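Local coordinates for ankyrin repeat domain protein (PDB 6MCA), which is a Legionella effector with ankyrin repeats and a probable cysteine protease-like fold, and interacts with the host LARP7 component of the 7SK snRNP complex, at residues F186-T191 against G265-F270. Numbering follows the deposited sequence.
Sequences FILEFT and GHALCF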
loop_
_atom_site.group_PDB
_atom_site.type_symbol
_atom_site.label_atom_id
_atom_site.label_comp_id
_atom_site.label_asym_id
_atom_site.label_seq_id
_atom_site.Cartn_x
_atom_site.Cartn_y
_atom_site.Cartn_z
ATOM N N PHE A 186 2.946 3.590 -6.468
ATOM C CA PHE A 186 3.157 3.372 -5.044
ATOM C C PHE A 186 2.121 4.149 -4.242
ATOM O O PHE A 186 1.904 5.340 -4.486
ATOM C CB PHE A 186 4.568 3.791 -4.626
ATOM C CG PHE A 186 4.832 3.644 -3.154
ATOM C CD1 PHE A 186 5.151 2.408 -2.615
ATOM C CD2 PHE A 186 4.756 4.739 -2.309
ATOM C CE1 PHE A 186 5.392 2.268 -1.260
ATOM C CE2 PHE A 186 4.995 4.605 -0.953
ATOM C CZ PHE A 186 5.314 3.367 -0.429
ATOM N N ILE A 187 1.488 3.470 -3.287
ATOM C CA ILE A 187 0.522 4.075 -2.378
ATOM C C ILE A 187 0.975 3.765 -0.958
ATOM O O ILE A 187 1.078 2.591 -0.580
ATOM C CB ILE A 187 -0.906 3.560 -2.621
ATOM C CG1 ILE A 187 -1.263 3.664 -4.106
ATOM C CG2 ILE A 187 -1.902 4.336 -1.776
ATOM C CD1 ILE A 187 -2.510 2.903 -4.493
ATOM N N LEU A 188 1.234 4.811 -0.170
ATOM C CA LEU A 188 1.921 4.634 1.107
ATOM C C LEU A 188 1.032 3.947 2.139
ATOM O O LEU A 188 1.431 2.948 2.748
ATOM C CB LEU A 188 2.410 5.985 1.627
ATOM C CG LEU A 188 3.224 5.953 2.922
ATOM C CD1 LEU A 188 4.449 5.066 2.763
ATOM C CD2 LEU A 188 3.627 7.360 3.333
ATOM N N GLU A 189 -0.170 4.484 2.369
ATOM C CA GLU A 189 -1.062 3.898 3.367
ATOM C C GLU A 189 -1.457 2.478 2.984
ATOM O O GLU A 189 -1.493 1.577 3.837
ATOM C CB GLU A 189 -2.302 4.777 3.534
ATOM C CG GLU A 189 -1.988 6.249 3.764
ATOM C CD GLU A 189 -3.204 7.047 4.197
ATOM O OE1 GLU A 189 -3.716 6.799 5.309
ATOM O OE2 GLU A 189 -3.644 7.924 3.426
ATOM N N PHE A 190 -1.758 2.263 1.701
ATOM C CA PHE A 190 -2.013 0.916 1.209
ATOM C C PHE A 190 -0.829 0.001 1.483
ATOM O O PHE A 190 -1.009 -1.147 1.901
ATOM C CB PHE A 190 -2.326 0.958 -0.288
ATOM C CG PHE A 190 -2.392 -0.398 -0.936
ATOM C CD1 PHE A 190 -3.553 -1.151 -0.880
ATOM C CD2 PHE A 190 -1.295 -0.914 -1.609
ATOM C CE1 PHE A 190 -3.620 -2.395 -1.478
ATOM C CE2 PHE A 190 -1.354 -2.159 -2.205
ATOM C CZ PHE A 190 -2.520 -2.900 -2.141
ATOM N N THR A 191 0.391 0.495 1.250
ATOM C CA THR A 191 1.576 -0.328 1.461
ATOM C C THR A 191 1.736 -0.702 2.931
ATOM O O THR A 191 2.035 -1.856 3.253
ATOM C CB THR A 191 2.823 0.399 0.952
ATOM O OG1 THR A 191 2.767 0.499 -0.476
ATOM C CG2 THR A 191 4.082 -0.355 1.344
ATOM N N GLY A 265 9.889 12.659 -4.423
ATOM C CA GLY A 265 9.009 11.695 -5.051
ATOM C C GLY A 265 9.156 10.269 -4.574
ATOM O O GLY A 265 8.580 9.367 -5.188
ATOM N N HIS A 266 9.905 10.032 -3.497
ATOM C CA HIS A 266 10.121 8.687 -2.988
ATOM C C HIS A 266 9.818 8.639 -1.500
ATOM O O HIS A 266 9.902 9.648 -0.796
ATOM C CB HIS A 266 11.560 8.216 -3.236
ATOM C CG HIS A 266 11.912 8.083 -4.684
ATOM N ND1 HIS A 266 10.969 7.840 -5.659
ATOM C CD2 HIS A 266 13.103 8.161 -5.323
ATOM C CE1 HIS A 266 11.563 7.773 -6.837
ATOM N NE2 HIS A 266 12.858 7.964 -6.661
ATOM N N ALA A 267 9.467 7.452 -1.021
ATOM C CA ALA A 267 9.237 7.223 0.398
ATOM C C ALA A 267 10.479 6.579 0.997
ATOM O O ALA A 267 10.857 5.468 0.608
ATOM C CB ALA A 267 8.009 6.342 0.623
ATOM N N LEU A 268 11.122 7.281 1.922
ATOM C CA LEU A 268 12.188 6.699 2.721
ATOM C C LEU A 268 11.656 6.458 4.126
ATOM O O LEU A 268 10.665 7.060 4.546
ATOM C CB LEU A 268 13.433 7.594 2.746
ATOM C CG LEU A 268 13.380 8.984 3.378
ATOM C CD1 LEU A 268 14.779 9.402 3.799
ATOM C CD2 LEU A 268 12.798 9.998 2.413
ATOM N N CYS A 269 12.285 5.539 4.849
ATOM C CA CYS A 269 11.714 5.083 6.108
ATOM C C CYS A 269 12.673 5.331 7.261
ATOM O O CYS A 269 13.890 5.217 7.108
ATOM C CB CYS A 269 11.343 3.602 6.033
ATOM S SG CYS A 269 9.914 3.279 4.972
ATOM N N PHE A 270 12.118 5.682 8.415
ATOM C CA PHE A 270 12.892 5.838 9.633
ATOM C C PHE A 270 12.283 4.968 10.718
ATOM O O PHE A 270 11.061 4.805 10.784
ATOM C CB PHE A 270 12.936 7.301 10.080
ATOM C CG PHE A 270 13.610 8.214 9.097
ATOM C CD1 PHE A 270 12.907 8.743 8.027
ATOM C CD2 PHE A 270 14.949 8.537 9.238
ATOM C CE1 PHE A 270 13.524 9.586 7.123
ATOM C CE2 PHE A 270 15.573 9.379 8.337
ATOM C CZ PHE A 270 14.860 9.904 7.278
#
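Ala267 meets Phe186 and Leu188 through its methyl group, and the evidence for a purely apolar contact is direct: carbon meets carbon in both pairs. Ala267 CB lies 3.8 Å from Phe186 CE2 and 4.1 Å from Phe186 CZ, set obliquely to the ring at its far corner. Phe186 CG stands anti to the backbone N (chi1 178°), which puts that corner against the methyl. From Leu188 a single branch comes near, CD1 at 4.3 Å from Ala267 CB, a looser approach. With CA atoms of Leu188 and Ala267 7.8 Å apart and 82 Å² buried in all, the two segments touch lightly, at one methyl.

Between Phe186 and Leu188, Ile187 takes the N-cap position. Ile187 O accepts Thr191 N (2.9 Å) and Thr191 OG1 (2.7 Å) from opposite faces of its carbonyl plane; the two bonds grip this oxygen and close the first turn, on which Leu188 sits.

Ala267 N bonds Ser348 OG and its O Asn351 ND2; Phe186 also touches Ser348. The N-terminal turn of helix 188-202 thus packs on the start of strand 266-273 in the five-stranded antiparallel sheet, helix 348-353 beside both, consistent with a cysteine protease-like domain; Leu188 also rests on Pro260 of adjacent strand 256-263.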